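Local atomic coordinates of putative alpha-L-fucosidase (Bacteroides thetaiotaomicron, PDB entry 3EYP), a protein that probably hydrolyses alpha-L-fucosidic linkages as a glycoside hydrolase of family 29, joining a barrel-type catalytic domain to an F5/8 type C domain. Residues A216-W221 against T414-I419; F378-I383 against K422-L427; T393-V398 against R438-K443; E399-G404 against A432-L437. All coordinates share one frame; numbering follows the deposited sequence.

Interaction 1 of 4, residues A216-W221 against T414-I419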
loop_
_atom_site.group_PDB
_atom_site.type_symbol
_atom_site.label_atom_id
_atom_site.label_comp_id
_atom_site.label_asym_id
_atom_site.label_seq_id
_atom_site.Cartn_x
_atom_site.Cartn_y
_atom_site.Cartn_z
ATOM N N ALA A 216 1.454 -10.009 -1.022
ATOM C CA ALA A 216 0.378 -10.035 -2.009
ATOM C C ALA A 216 0.633 -11.250 -2.968
ATOM O O ALA A 216 1.751 -11.785 -3.041
ATOM C CB ALA A 216 0.349 -8.720 -2.757
ATOM N N GLY A 217 -0.389 -11.664 -3.707
ATOM C CA GLY A 217 -0.288 -12.809 -4.576
ATOM C C GLY A 217 0.557 -12.602 -5.812
ATOM O O GLY A 217 0.896 -11.454 -6.211
ATOM N N ASP A 218 0.873 -13.730 -6.438
ATOM C CA ASP A 218 1.481 -13.701 -7.787
ATOM C C ASP A 218 0.633 -14.661 -8.622
ATOM O O ASP A 218 0.691 -15.878 -8.438
ATOM C CB ASP A 218 2.952 -14.081 -7.707
ATOM C CG ASP A 218 3.639 -14.076 -9.024
ATOM O OD1 ASP A 218 4.857 -14.347 -9.044
ATOM O OD2 ASP A 218 2.979 -13.862 -10.053
ATOM N N PRO A 219 -0.224 -14.134 -9.494
ATOM C CA PRO A 219 -0.430 -12.735 -9.788
ATOM C C PRO A 219 -1.252 -12.061 -8.710
ATOM O O PRO A 219 -1.841 -12.698 -7.848
ATOM C CB PRO A 219 -1.251 -12.760 -11.071
ATOM C CG PRO A 219 -2.042 -14.062 -10.928
ATOM C CD PRO A 219 -1.087 -15.010 -10.314
ATOM N N CYS A 220 -1.273 -10.742 -8.812
ATOM C CA CYS A 220 -2.167 -9.939 -8.030
ATOM C C CYS A 220 -2.830 -8.919 -8.952
ATOM O O CYS A 220 -2.229 -7.929 -9.307
ATOM C CB CYS A 220 -1.391 -9.240 -6.891
ATOM S SG CYS A 220 -2.463 -8.230 -5.824
ATOM N N TRP A 221 -4.085 -9.163 -9.290
ATOM C CA TRP A 221 -4.854 -8.241 -10.132
ATOM C C TRP A 221 -5.498 -7.149 -9.292
ATOM O O TRP A 221 -5.799 -7.343 -8.089
ATOM C CB TRP A 221 -5.934 -8.974 -10.937
ATOM C CG TRP A 221 -5.438 -10.196 -11.612
ATOM C CD1 TRP A 221 -5.563 -11.468 -11.153
ATOM C CD2 TRP A 221 -4.680 -10.280 -12.830
ATOM N NE1 TRP A 221 -4.953 -12.336 -12.016
ATOM C CE2 TRP A 221 -4.418 -11.644 -13.059
ATOM C CE3 TRP A 221 -4.227 -9.350 -13.765
ATOM C CZ2 TRP A 221 -3.690 -12.091 -14.160
ATOM C CZ3 TRP A 221 -3.503 -9.810 -14.882
ATOM C CH2 TRP A 221 -3.255 -11.152 -15.064
ATOM N N THR A 414 9.685 -16.174 -16.245
ATOM C CA THR A 414 9.056 -16.988 -17.280
ATOM C C THR A 414 7.562 -17.226 -17.060
ATOM O O THR A 414 7.111 -17.709 -16.039
ATOM C CB THR A 414 9.759 -18.325 -17.338
ATOM O OG1 THR A 414 11.168 -18.113 -17.472
ATOM C CG2 THR A 414 9.220 -19.189 -18.512
ATOM N N ASP A 415 6.804 -16.842 -18.077
ATOM C CA ASP A 415 5.371 -17.042 -18.109
ATOM C C ASP A 415 4.737 -16.405 -16.885
ATOM O O ASP A 415 3.850 -16.990 -16.233
ATOM C CB ASP A 415 5.087 -18.552 -18.177
ATOM C CG ASP A 415 5.599 -19.198 -19.488
ATOM O OD1 ASP A 415 5.686 -18.482 -20.520
ATOM O OD2 ASP A 415 5.941 -20.408 -19.448
ATOM N N LYS A 416 5.211 -15.184 -16.608
ATOM C CA LYS A 416 4.607 -14.300 -15.621
ATOM C C LYS A 416 3.267 -13.836 -16.144
ATOM O O LYS A 416 2.988 -13.891 -17.322
ATOM C CB LYS A 416 5.506 -13.124 -15.280
ATOM C CG LYS A 416 6.866 -13.509 -14.709
ATOM C CD LYS A 416 6.751 -14.529 -13.676
ATOM C CE LYS A 416 6.328 -13.972 -12.341
ATOM N NZ LYS A 416 5.927 -15.101 -11.407
ATOM N N GLN A 417 2.387 -13.449 -15.236
ATOM C CA GLN A 417 1.034 -13.080 -15.655
ATOM C C GLN A 417 0.704 -11.584 -15.598
ATOM O O GLN A 417 0.669 -10.920 -16.640
ATOM C CB GLN A 417 0.033 -13.866 -14.865
ATOM C CG GLN A 417 0.052 -15.330 -15.136
ATOM C CD GLN A 417 -1.004 -16.025 -14.302
ATOM O OE1 GLN A 417 -2.205 -15.753 -14.413
ATOM N NE2 GLN A 417 -0.572 -16.895 -13.464
ATOM N N ALA A 418 0.499 -11.061 -14.381
ATOM C CA ALA A 418 0.183 -9.605 -14.213
ATOM C C ALA A 418 1.383 -8.721 -14.357
ATOM O O ALA A 418 2.530 -9.096 -14.092
ATOM C CB ALA A 418 -0.492 -9.312 -12.835
ATOM N N ILE A 419 1.065 -7.507 -14.786
ATOM C CA ILE A 419 1.945 -6.396 -14.664
ATOM C C ILE A 419 1.361 -5.316 -13.780
ATOM O O ILE A 419 1.862 -5.046 -12.693
ATOM C CB ILE A 419 2.351 -5.782 -16.008
ATOM C CG1 ILE A 419 3.047 -6.828 -16.911
ATOM C CG2 ILE A 419 3.302 -4.658 -15.714
ATOM C CD1 ILE A 419 3.398 -6.327 -18.354
HETATM O O HOH W 1 2.376 -12.206 -12.096
#

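Interaction 2 of 4, residues F378-I383 against K422-L427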
loop_
_atom_site.group_PDB
_atom_site.type_symbol
_atom_site.label_atom_id
_atom_site.label_comp_id
_atom_site.label_asym_id
_atom_site.label_seq_id
_atom_site.Cartn_x
_atom_site.Cartn_y
_atom_site.Cartn_z
ATOM N N PHE A 378 23.101 -8.168 -14.315
ATOM C CA PHE A 378 21.885 -7.796 -13.537
ATOM C C PHE A 378 21.268 -8.957 -12.775
ATOM O O PHE A 378 21.418 -10.118 -13.129
ATOM C CB PHE A 378 20.848 -7.078 -14.416
ATOM C CG PHE A 378 20.220 -7.961 -15.480
ATOM C CD1 PHE A 378 19.002 -8.573 -15.261
ATOM C CD2 PHE A 378 20.858 -8.155 -16.701
ATOM C CE1 PHE A 378 18.422 -9.393 -16.237
ATOM C CE2 PHE A 378 20.303 -8.970 -17.678
ATOM C CZ PHE A 378 19.078 -9.596 -17.449
ATOM N N ASP A 379 20.516 -8.589 -11.743
ATOM C CA ASP A 379 19.873 -9.548 -10.856
ATOM C C ASP A 379 18.465 -9.105 -10.371
ATOM O O ASP A 379 17.961 -9.574 -9.379
ATOM C CB ASP A 379 20.784 -9.830 -9.646
ATOM C CG ASP A 379 21.064 -8.591 -8.778
ATOM O OD1 ASP A 379 20.523 -7.487 -9.050
ATOM O OD2 ASP A 379 21.871 -8.715 -7.804
ATOM N N CYS A 380 17.880 -8.184 -11.108
ATOM C CA CYS A 380 16.560 -7.606 -10.798
ATOM C C CYS A 380 16.025 -6.960 -12.067
ATOM O O CYS A 380 16.790 -6.459 -12.859
ATOM C CB CYS A 380 16.713 -6.529 -9.687
ATOM S SG CYS A 380 15.151 -5.885 -9.080
ATOM N N LEU A 381 14.719 -7.023 -12.257
ATOM C CA LEU A 381 14.044 -6.323 -13.334
ATOM C C LEU A 381 12.650 -5.890 -12.888
ATOM O O LEU A 381 12.091 -6.396 -11.893
ATOM C CB LEU A 381 13.947 -7.131 -14.637
ATOM C CG LEU A 381 13.242 -8.489 -14.587
ATOM C CD1 LEU A 381 11.706 -8.322 -14.706
ATOM C CD2 LEU A 381 13.805 -9.473 -15.620
ATOM N N MET A 382 12.154 -4.908 -13.629
ATOM C CA MET A 382 10.881 -4.227 -13.319
ATOM C C MET A 382 10.170 -3.802 -14.597
ATOM O O MET A 382 10.783 -3.415 -15.606
ATOM C CB MET A 382 11.160 -2.973 -12.488
ATOM C CG MET A 382 9.905 -2.143 -12.046
ATOM S SD MET A 382 10.362 -0.939 -10.689
ATOM C CE MET A 382 11.142 0.307 -11.645
ATOM N N ILE A 383 8.860 -3.877 -14.527
ATOM C CA ILE A 383 8.005 -3.560 -15.638
ATOM C C ILE A 383 6.740 -2.884 -15.093
ATOM O O ILE A 383 6.227 -3.273 -14.046
ATOM C CB ILE A 383 7.715 -4.870 -16.463
ATOM C CG1 ILE A 383 7.028 -4.567 -17.793
ATOM C CG2 ILE A 383 6.875 -5.912 -15.694
ATOM C CD1 ILE A 383 7.138 -5.755 -18.720
ATOM N N LYS A 422 3.189 -2.027 -11.211
ATOM C CA LYS A 422 4.613 -2.342 -11.086
ATOM C C LYS A 422 4.723 -3.826 -10.777
ATOM O O LYS A 422 3.910 -4.372 -10.040
ATOM C CB LYS A 422 5.258 -1.544 -9.953
ATOM C CG LYS A 422 6.790 -1.630 -9.923
ATOM C CD LYS A 422 7.361 -0.933 -8.619
ATOM C CE LYS A 422 6.902 0.449 -8.530
ATOM N NZ LYS A 422 7.786 1.436 -9.265
ATOM N N TRP A 423 5.688 -4.469 -11.437
ATOM C CA TRP A 423 6.026 -5.831 -11.124
ATOM C C TRP A 423 7.532 -5.934 -11.105
ATOM O O TRP A 423 8.209 -5.543 -12.077
ATOM C CB TRP A 423 5.396 -6.854 -12.095
ATOM C CG TRP A 423 5.199 -8.139 -11.390
ATOM C CD1 TRP A 423 6.135 -9.085 -11.154
ATOM C CD2 TRP A 423 4.035 -8.533 -10.704
ATOM N NE1 TRP A 423 5.602 -10.116 -10.393
ATOM C CE2 TRP A 423 4.303 -9.786 -10.097
ATOM C CE3 TRP A 423 2.782 -7.963 -10.529
ATOM C CZ2 TRP A 423 3.370 -10.451 -9.337
ATOM C CZ3 TRP A 423 1.805 -8.692 -9.788
ATOM C CH2 TRP A 423 2.130 -9.875 -9.187
ATOM N N ILE A 424 8.054 -6.391 -9.970
ATOM C CA ILE A 424 9.515 -6.588 -9.831
ATOM C C ILE A 424 9.826 -8.050 -9.825
ATOM O O ILE A 424 9.088 -8.854 -9.244
ATOM C CB ILE A 424 10.030 -5.963 -8.492
ATOM C CG1 ILE A 424 9.847 -4.421 -8.512
ATOM C CG2 ILE A 424 11.503 -6.432 -8.172
ATOM C CD1 ILE A 424 10.014 -3.747 -7.134
ATOM N N VAL A 425 10.920 -8.409 -10.465
ATOM C CA VAL A 425 11.420 -9.773 -10.376
ATOM C C VAL A 425 12.875 -9.723 -9.936
ATOM O O VAL A 425 13.647 -8.869 -10.382
ATOM C CB VAL A 425 11.270 -10.540 -11.726
ATOM C CG1 VAL A 425 12.143 -11.827 -11.703
ATOM C CG2 VAL A 425 9.780 -10.874 -11.954
ATOM N N ARG A 426 13.194 -10.567 -8.976
ATOM C CA ARG A 426 14.562 -10.757 -8.551
ATOM C C ARG A 426 15.018 -12.137 -9.033
ATOM O O ARG A 426 14.230 -13.097 -9.092
ATOM C CB ARG A 426 14.697 -10.677 -7.028
ATOM C CG ARG A 426 14.403 -9.323 -6.424
ATOM C CD ARG A 426 14.498 -9.409 -4.962
ATOM N NE ARG A 426 13.284 -10.042 -4.486
ATOM C CZ ARG A 426 13.033 -10.288 -3.214
ATOM N NH1 ARG A 426 13.930 -9.921 -2.302
ATOM N NH2 ARG A 426 11.876 -10.858 -2.872
ATOM N N LEU A 427 16.294 -12.210 -9.356
ATOM C CA LEU A 427 16.832 -13.336 -10.118
ATOM C C LEU A 427 18.289 -13.503 -9.834
ATOM O O LEU A 427 18.987 -12.535 -9.538
ATOM C CB LEU A 427 16.651 -13.083 -11.626
ATOM C CG LEU A 427 17.190 -11.771 -12.248
ATOM C CD1 LEU A 427 18.247 -12.055 -13.356
ATOM C CD2 LEU A 427 16.082 -10.875 -12.763
#

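Interaction 3 of 4, residues T393-V398 against R438-K443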
loop_
_atom_site.group_PDB
_atom_site.type_symbol
_atom_site.label_atom_id
_atom_site.label_comp_id
_atom_site.label_asym_id
_atom_site.label_seq_id
_atom_site.Cartn_x
_atom_site.Cartn_y
_atom_site.Cartn_z
ATOM N N THR A 393 -1.860 -6.706 -20.692
ATOM C CA THR A 393 -0.958 -7.895 -20.805
ATOM C C THR A 393 -1.235 -8.917 -19.715
ATOM O O THR A 393 -1.470 -8.571 -18.544
ATOM C CB THR A 393 0.525 -7.453 -20.804
ATOM O OG1 THR A 393 0.732 -6.578 -21.950
ATOM C CG2 THR A 393 1.450 -8.657 -20.814
ATOM N N THR A 394 -1.241 -10.194 -20.122
ATOM C CA THR A 394 -1.556 -11.280 -19.217
ATOM C C THR A 394 -0.588 -12.425 -19.216
ATOM O O THR A 394 -0.738 -13.353 -18.432
ATOM C CB THR A 394 -2.968 -11.873 -19.455
ATOM O OG1 THR A 394 -3.070 -12.372 -20.804
ATOM C CG2 THR A 394 -4.058 -10.842 -19.188
ATOM N N LYS A 395 0.418 -12.351 -20.072
ATOM C CA LYS A 395 1.525 -13.302 -19.981
ATOM C C LYS A 395 2.763 -12.662 -20.550
ATOM O O LYS A 395 2.689 -11.981 -21.581
ATOM C CB LYS A 395 1.127 -14.605 -20.718
ATOM C CG LYS A 395 2.140 -15.699 -20.638
ATOM C CD LYS A 395 1.632 -16.938 -21.375
ATOM C CE LYS A 395 2.758 -17.959 -21.546
ATOM N NZ LYS A 395 2.380 -18.959 -22.629
ATOM N N TRP A 396 3.859 -12.790 -19.830
ATOM C CA TRP A 396 5.135 -12.218 -20.234
ATOM C C TRP A 396 6.343 -12.950 -19.682
ATOM O O TRP A 396 6.308 -13.607 -18.597
ATOM C CB TRP A 396 5.230 -10.720 -19.888
ATOM C CG TRP A 396 5.067 -10.394 -18.420
ATOM C CD1 TRP A 396 3.908 -10.302 -17.733
ATOM C CD2 TRP A 396 6.104 -10.099 -17.495
ATOM N NE1 TRP A 396 4.154 -9.959 -16.426
ATOM C CE2 TRP A 396 5.504 -9.855 -16.257
ATOM C CE3 TRP A 396 7.493 -10.041 -17.590
ATOM C CZ2 TRP A 396 6.246 -9.542 -15.108
ATOM C CZ3 TRP A 396 8.217 -9.744 -16.458
ATOM C CH2 TRP A 396 7.589 -9.490 -15.241
ATOM N N SER A 397 7.405 -12.857 -20.461
ATOM C CA SER A 397 8.697 -13.470 -20.091
ATOM C C SER A 397 9.847 -12.580 -20.499
ATOM O O SER A 397 9.720 -11.728 -21.353
ATOM C CB SER A 397 8.898 -14.818 -20.735
ATOM O OG SER A 397 7.776 -15.629 -20.589
ATOM N N VAL A 398 10.959 -12.799 -19.830
ATOM C CA VAL A 398 12.199 -12.132 -20.148
ATOM C C VAL A 398 13.327 -13.175 -20.306
ATOM O O VAL A 398 13.463 -14.132 -19.549
ATOM C CB VAL A 398 12.556 -11.001 -19.092
ATOM C CG1 VAL A 398 13.842 -10.236 -19.500
ATOM C CG2 VAL A 398 11.367 -9.996 -18.889
ATOM N N ARG A 438 9.355 -10.605 -24.003
ATOM C CA ARG A 438 8.254 -11.248 -24.710
ATOM C C ARG A 438 6.911 -10.954 -24.034
ATOM O O ARG A 438 6.652 -11.409 -22.915
ATOM C CB ARG A 438 8.445 -12.772 -24.762
ATOM C CG ARG A 438 9.857 -13.284 -25.210
ATOM C CD ARG A 438 9.741 -14.697 -25.825
ATOM N NE ARG A 438 9.201 -14.564 -27.182
ATOM C CZ ARG A 438 8.956 -15.576 -28.027
ATOM N NH1 ARG A 438 8.491 -15.316 -29.253
ATOM N NH2 ARG A 438 9.134 -16.830 -27.654
ATOM N N ILE A 439 6.079 -10.187 -24.736
ATOM C CA ILE A 439 4.656 -10.004 -24.409
ATOM C C ILE A 439 3.949 -11.106 -25.130
ATOM O O ILE A 439 3.870 -11.113 -26.370
ATOM C CB ILE A 439 4.089 -8.608 -24.852
ATOM C CG1 ILE A 439 4.863 -7.487 -24.208
ATOM C CG2 ILE A 439 2.545 -8.450 -24.518
ATOM C CD1 ILE A 439 5.171 -7.723 -22.784
ATOM N N GLN A 440 3.506 -12.094 -24.358
ATOM C CA GLN A 440 3.026 -13.376 -24.899
ATOM C C GLN A 440 1.542 -13.525 -25.054
ATOM O O GLN A 440 1.073 -14.256 -25.893
ATOM C CB GLN A 440 3.579 -14.522 -24.055
ATOM C CG GLN A 440 5.043 -14.621 -24.265
ATOM C CD GLN A 440 5.761 -15.406 -23.213
ATOM O OE1 GLN A 440 5.737 -15.069 -22.023
ATOM N NE2 GLN A 440 6.478 -16.427 -23.660
ATOM N N ASP A 441 0.796 -12.804 -24.260
ATOM C CA ASP A 441 -0.676 -12.873 -24.286
ATOM C C ASP A 441 -1.255 -11.711 -23.520
ATOM O O ASP A 441 -0.577 -11.086 -22.669
ATOM C CB ASP A 441 -1.171 -14.181 -23.671
ATOM C CG ASP A 441 -2.544 -14.589 -24.165
ATOM O OD1 ASP A 441 -3.130 -13.965 -25.074
ATOM O OD2 ASP A 441 -3.078 -15.555 -23.613
ATOM N N GLY A 442 -2.512 -11.432 -23.852
ATOM C CA GLY A 442 -3.262 -10.323 -23.263
ATOM C C GLY A 442 -4.676 -10.214 -23.721
ATOM O O GLY A 442 -5.090 -10.931 -24.596
ATOM N N LYS A 443 -5.398 -9.319 -23.077
ATOM C CA LYS A 443 -6.760 -8.966 -23.433
ATOM C C LYS A 443 -6.772 -7.811 -24.444
ATOM O O LYS A 443 -7.783 -7.557 -25.114
ATOM C CB LYS A 443 -7.532 -8.506 -22.216
ATOM C CG LYS A 443 -7.715 -9.576 -21.193
ATOM C CD LYS A 443 -8.277 -8.981 -19.917
ATOM C CE LYS A 443 -9.725 -8.557 -20.089
ATOM N NZ LYS A 443 -10.169 -7.623 -19.041
HETATM O O HOH W 2 8.303 -18.159 -22.201
#

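Interaction 4 of 4, residues E399-G404 against A432-L437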
loop_
_atom_site.group_PDB
_atom_site.type_symbol
_atom_site.label_atom_id
_atom_site.label_comp_id
_atom_site.label_asym_id
_atom_site.label_seq_id
_atom_site.Cartn_x
_atom_site.Cartn_y
_atom_site.Cartn_z
ATOM N N GLU A 399 14.083 -12.960 -21.370
ATOM C CA GLU A 399 15.246 -13.758 -21.740
ATOM C C GLU A 399 16.452 -12.898 -22.036
ATOM O O GLU A 399 16.394 -11.679 -22.153
ATOM C CB GLU A 399 14.912 -14.592 -22.980
ATOM C CG GLU A 399 13.656 -15.414 -22.792
ATOM C CD GLU A 399 13.145 -16.014 -24.093
ATOM O OE1 GLU A 399 13.388 -15.405 -25.171
ATOM O OE2 GLU A 399 12.503 -17.086 -24.033
ATOM N N TYR A 400 17.561 -13.577 -22.167
ATOM C CA TYR A 400 18.833 -12.920 -22.389
ATOM C C TYR A 400 19.759 -13.828 -23.204
ATOM O O TYR A 400 19.558 -15.044 -23.325
ATOM C CB TYR A 400 19.505 -12.533 -21.045
ATOM C CG TYR A 400 20.017 -13.727 -20.268
ATOM C CD1 TYR A 400 21.341 -14.102 -20.340
ATOM C CD2 TYR A 400 19.169 -14.498 -19.495
ATOM C CE1 TYR A 400 21.809 -15.208 -19.655
ATOM C CE2 TYR A 400 19.627 -15.600 -18.804
ATOM C CZ TYR A 400 20.952 -15.946 -18.897
ATOM O OH TYR A 400 21.445 -17.047 -18.244
ATOM N N THR A 401 20.757 -13.180 -23.766
ATOM C CA THR A 401 21.839 -13.902 -24.417
ATOM C C THR A 401 23.134 -13.158 -24.245
ATOM O O THR A 401 23.143 -11.982 -23.885
ATOM C CB THR A 401 21.582 -14.081 -25.914
ATOM O OG1 THR A 401 22.498 -15.059 -26.409
ATOM C CG2 THR A 401 21.767 -12.780 -26.674
ATOM N N VAL A 402 24.209 -13.875 -24.508
ATOM C CA VAL A 402 25.547 -13.269 -24.683
ATOM C C VAL A 402 26.111 -13.553 -26.088
ATOM O O VAL A 402 26.359 -12.640 -26.872
ATOM C CB VAL A 402 26.528 -13.726 -23.604
ATOM C CG1 VAL A 402 26.755 -12.599 -22.607
ATOM C CG2 VAL A 402 26.015 -14.982 -22.906
ATOM N N ASP A 403 26.284 -14.822 -26.412
ATOM C CA ASP A 403 26.809 -15.188 -27.749
ATOM C C ASP A 403 25.771 -15.200 -28.875
ATOM O O ASP A 403 26.069 -15.584 -30.016
ATOM C CB ASP A 403 27.522 -16.543 -27.728
ATOM C CG ASP A 403 26.624 -17.688 -27.274
ATOM O OD1 ASP A 403 25.370 -17.636 -27.440
ATOM O OD2 ASP A 403 27.208 -18.661 -26.737
ATOM N N GLY A 404 24.554 -14.801 -28.537
ATOM C CA GLY A 404 23.501 -14.631 -29.538
ATOM C C GLY A 404 23.164 -15.922 -30.246
ATOM O O GLY A 404 22.372 -15.975 -31.198
ATOM N N ALA A 432 24.605 -10.304 -19.622
ATOM C CA ALA A 432 23.837 -10.226 -20.875
ATOM C C ALA A 432 24.389 -9.241 -21.832
ATOM O O ALA A 432 24.799 -8.163 -21.451
ATOM C CB ALA A 432 22.314 -9.882 -20.593
ATOM N N LYS A 433 24.375 -9.639 -23.093
ATOM C CA LYS A 433 24.672 -8.732 -24.181
ATOM C C LYS A 433 23.399 -8.258 -24.844
ATOM O O LYS A 433 23.313 -7.164 -25.347
ATOM C CB LYS A 433 25.563 -9.396 -25.231
ATOM C CG LYS A 433 26.533 -8.427 -25.880
ATOM C CD LYS A 433 25.919 -7.048 -26.142
ATOM C CE LYS A 433 25.515 -6.891 -27.595
ATOM N NZ LYS A 433 26.577 -6.208 -28.388
ATOM N N GLN A 434 22.406 -9.116 -24.814
ATOM C CA GLN A 434 21.055 -8.740 -25.250
ATOM C C GLN A 434 19.991 -9.289 -24.319
ATOM O O GLN A 434 20.161 -10.326 -23.704
ATOM C CB GLN A 434 20.785 -9.304 -26.641
ATOM C CG GLN A 434 21.756 -8.860 -27.715
ATOM C CD GLN A 434 21.376 -9.493 -29.011
ATOM O OE1 GLN A 434 21.633 -10.678 -29.212
ATOM N NE2 GLN A 434 20.666 -8.751 -29.860
ATOM N N VAL A 435 18.908 -8.540 -24.239
ATOM C CA VAL A 435 17.749 -8.875 -23.415
ATOM C C VAL A 435 16.504 -8.813 -24.254
ATOM O O VAL A 435 16.244 -7.820 -24.954
ATOM C CB VAL A 435 17.556 -7.875 -22.222
ATOM C CG1 VAL A 435 16.221 -8.190 -21.405
ATOM C CG2 VAL A 435 18.785 -7.830 -21.328
ATOM N N ARG A 436 15.723 -9.865 -24.138
ATOM C CA ARG A 436 14.424 -9.943 -24.802
ATOM C C ARG A 436 13.227 -9.907 -23.854
ATOM O O ARG A 436 13.122 -10.708 -22.920
ATOM C CB ARG A 436 14.318 -11.200 -25.683
ATOM C CG ARG A 436 13.006 -11.251 -26.422
ATOM C CD ARG A 436 13.007 -12.171 -27.622
ATOM N NE ARG A 436 12.980 -13.580 -27.272
ATOM C CZ ARG A 436 12.602 -14.536 -28.129
ATOM N NH1 ARG A 436 12.600 -15.805 -27.772
ATOM N NH2 ARG A 436 12.179 -14.207 -29.339
ATOM N N LEU A 437 12.311 -9.001 -24.168
ATOM C CA LEU A 437 11.004 -8.923 -23.488
ATOM C C LEU A 437 9.937 -9.469 -24.418
ATOM O O LEU A 437 9.680 -8.912 -25.494
ATOM C CB LEU A 437 10.681 -7.492 -23.102
ATOM C CG LEU A 437 9.287 -7.253 -22.529
ATOM C CD1 LEU A 437 9.051 -8.109 -21.223
ATOM C CD2 LEU A 437 9.091 -5.750 -22.301
#

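Interaction 1 of 4, residues A216-W221 against T414-I419
D218 and K416 meet almost at right angles: the lysine chain, bent at chi2 and chi3, brings NZ to OD1 of D218 at 2.7 Å, on the syn lone pair of that oxygen. CG of D218 stands anti to the backbone N (chi1 -180°), which carries the carboxylate out to the lysine. The second oxygen, OD2, accepts a hydrogen bond of 2.7 Å from a water, and the water in turn takes a weak bond from Q417 N. A lysine in place of D218 would probably set two positive charges against each other, leaving K416 NZ without its mate and the water without its acceptor. This salt bridge spans two loops of different domains, 216-221 of the TIM-barrel fucosidase domain and 414-419 of the F5/8 type C domain. Beside it P219, A418 and W221 pack together. CB of A418 lies over one face of the W221 ring, 3.9 Å from the centroid of its six-membered ring and 20° off the normal, a CH-pi contact. P219, which follows a cis peptide bond, places CB on the same face of the indole and 3.9 Å from CB of A418. The extended Q417 side chain crosses W221 at about a right angle, amide and ring planes 60° apart, with OE1 near the ring plane, 4.0 Å from CZ2. H391 adds an edge-to-face ring contact to W221.

Interaction 2 of 4, residues F378-I383 against K422-L427
Strands 380-383 and 423-427 run antiparallel, their axes 4.7 Å apart and 165° between directions, with L381-V425 and I383-W423 as hydrogen-bonded pairs and C380-R426 and M382-I424 as non-hydrogen-bonded ones. They are neighbours in one of the two antiparallel sheets of the F5/8 type C beta-sandwich. V425 N gives L381 O a nearly straight bond (171°). At the end of the pairing, L427 N instead reaches D379 O from above the carbonyl plane, next to a classic beta bulge in which D379 and C380 both face Y454. L381 and V425 project from the same face of the sheet, with CD1 of L381 3.7 Å from CB of V425. L381 CD2 also meets L427 CD2, the two leucines crossing at about a right angle. The other face carries C380, M382 and I424: SG of C380 touches CG2 of I424, and I424 itself packs on Y282 and C283 of helix 275-283. K422, whose NZ is paired with E384, passes obliquely over M382, its aliphatic part against the thioether. With M382 CG anti to the backbone N (chi1 -179°), SD comes within 3.6 Å of K422 CD.

Interaction 3 of 4, residues T393-V398 against R438-K443
S397 OG donates to OE1 of Q440 at 2.6 Å, and a water completes a small triangle by donating to the same OG while accepting from NE2 of Q440. D415 N is a further partner of that hydroxyl. Q440 reaches it with a chain extended beyond CG. The backbone is served in two ways. S397 and R438 form a regular antiparallel pair, S397 N meeting R438 O in the carbonyl plane at 2.9 Å. Farther along, two classic beta bulges interrupt the pairing of strands 393-401 and 434-442, neighbours in an antiparallel sheet of the F5/8 type C sandwich. In the first, D441 O accepts from both T394 N (2.8 Å) and K395 N (3.1 Å), which approach from the same face of its plane. In the second, K395 O takes a bond from Q440 N (2.9 Å) and a weak one from D441 N. Outside the pair, R438 NH1 is salt-bridged to D367, and the indole NE1 of W396 donates to A418 O.

Interaction 4 of 4, residues E399-G404 against A432-L437
The guanidinium of R436 meets E399 edge-on, with OE1 only 4° out of its plane and the carboxylate tilted 29° from it, nearly coplanar. NE and NH1 converge on that single oxygen, at 2.8 and 2.7 Å; the NH1 bond uses the syn lone pair, whereas NE meets OE1 nearly along the C-O bond. Both side chains leave the same face of the sheet and extend alongside one another, and W407 adds a cation-pi contact to the guanidinium. A432 CB lies obliquely to the Y400 ring and packs on Y400 CB at 3.9 Å. Strands 399-401 and 434-437 pair antiparallel in the F5/8 type C beta-sandwich, E399-R436 and T401-Q434 being hydrogen-bonded pairs. The pairing ends in a classic beta bulge, where K433 N (2.8 Å) and Q434 N (3.1 Å) share T401 O. With OG1 of T401 anti to the backbone N (chi1 -166°), CG2 falls between N and the carbonyl carbon and lies along the Q434 chain, 3.3 Å from Q434 OE1, while the amide NE2 of Q434 binds T371. An alanine in place of R436 would probably leave the E399 carboxylate without its charged mate and freer to turn. Two N-H donors on one oxygen probably concentrate the charge pairing there, and since both residues are partly exposed, solvent probably screens part of its strength.

In the fold
Interaction 2 is the most buried of the four, with apolar side chains on both faces of its strand pair. Interactions 3 and 4 share strands 393-401 and 434-442 of the other sheet of the sandwich, are only partly buried, and put polar or charged pairs on the face that carries S397 and E399. Their opposite face turns inward: W396 of interaction 3 packs on I383 of interaction 2, and V435 of interaction 4 on F378. Interaction 1, also partly buried, differs in joining loops of two domains. It touches interaction 2 through W423, which packs against D218 and C220, and interaction 3 through K416 N, probably hydrogen-bonded to W396 O.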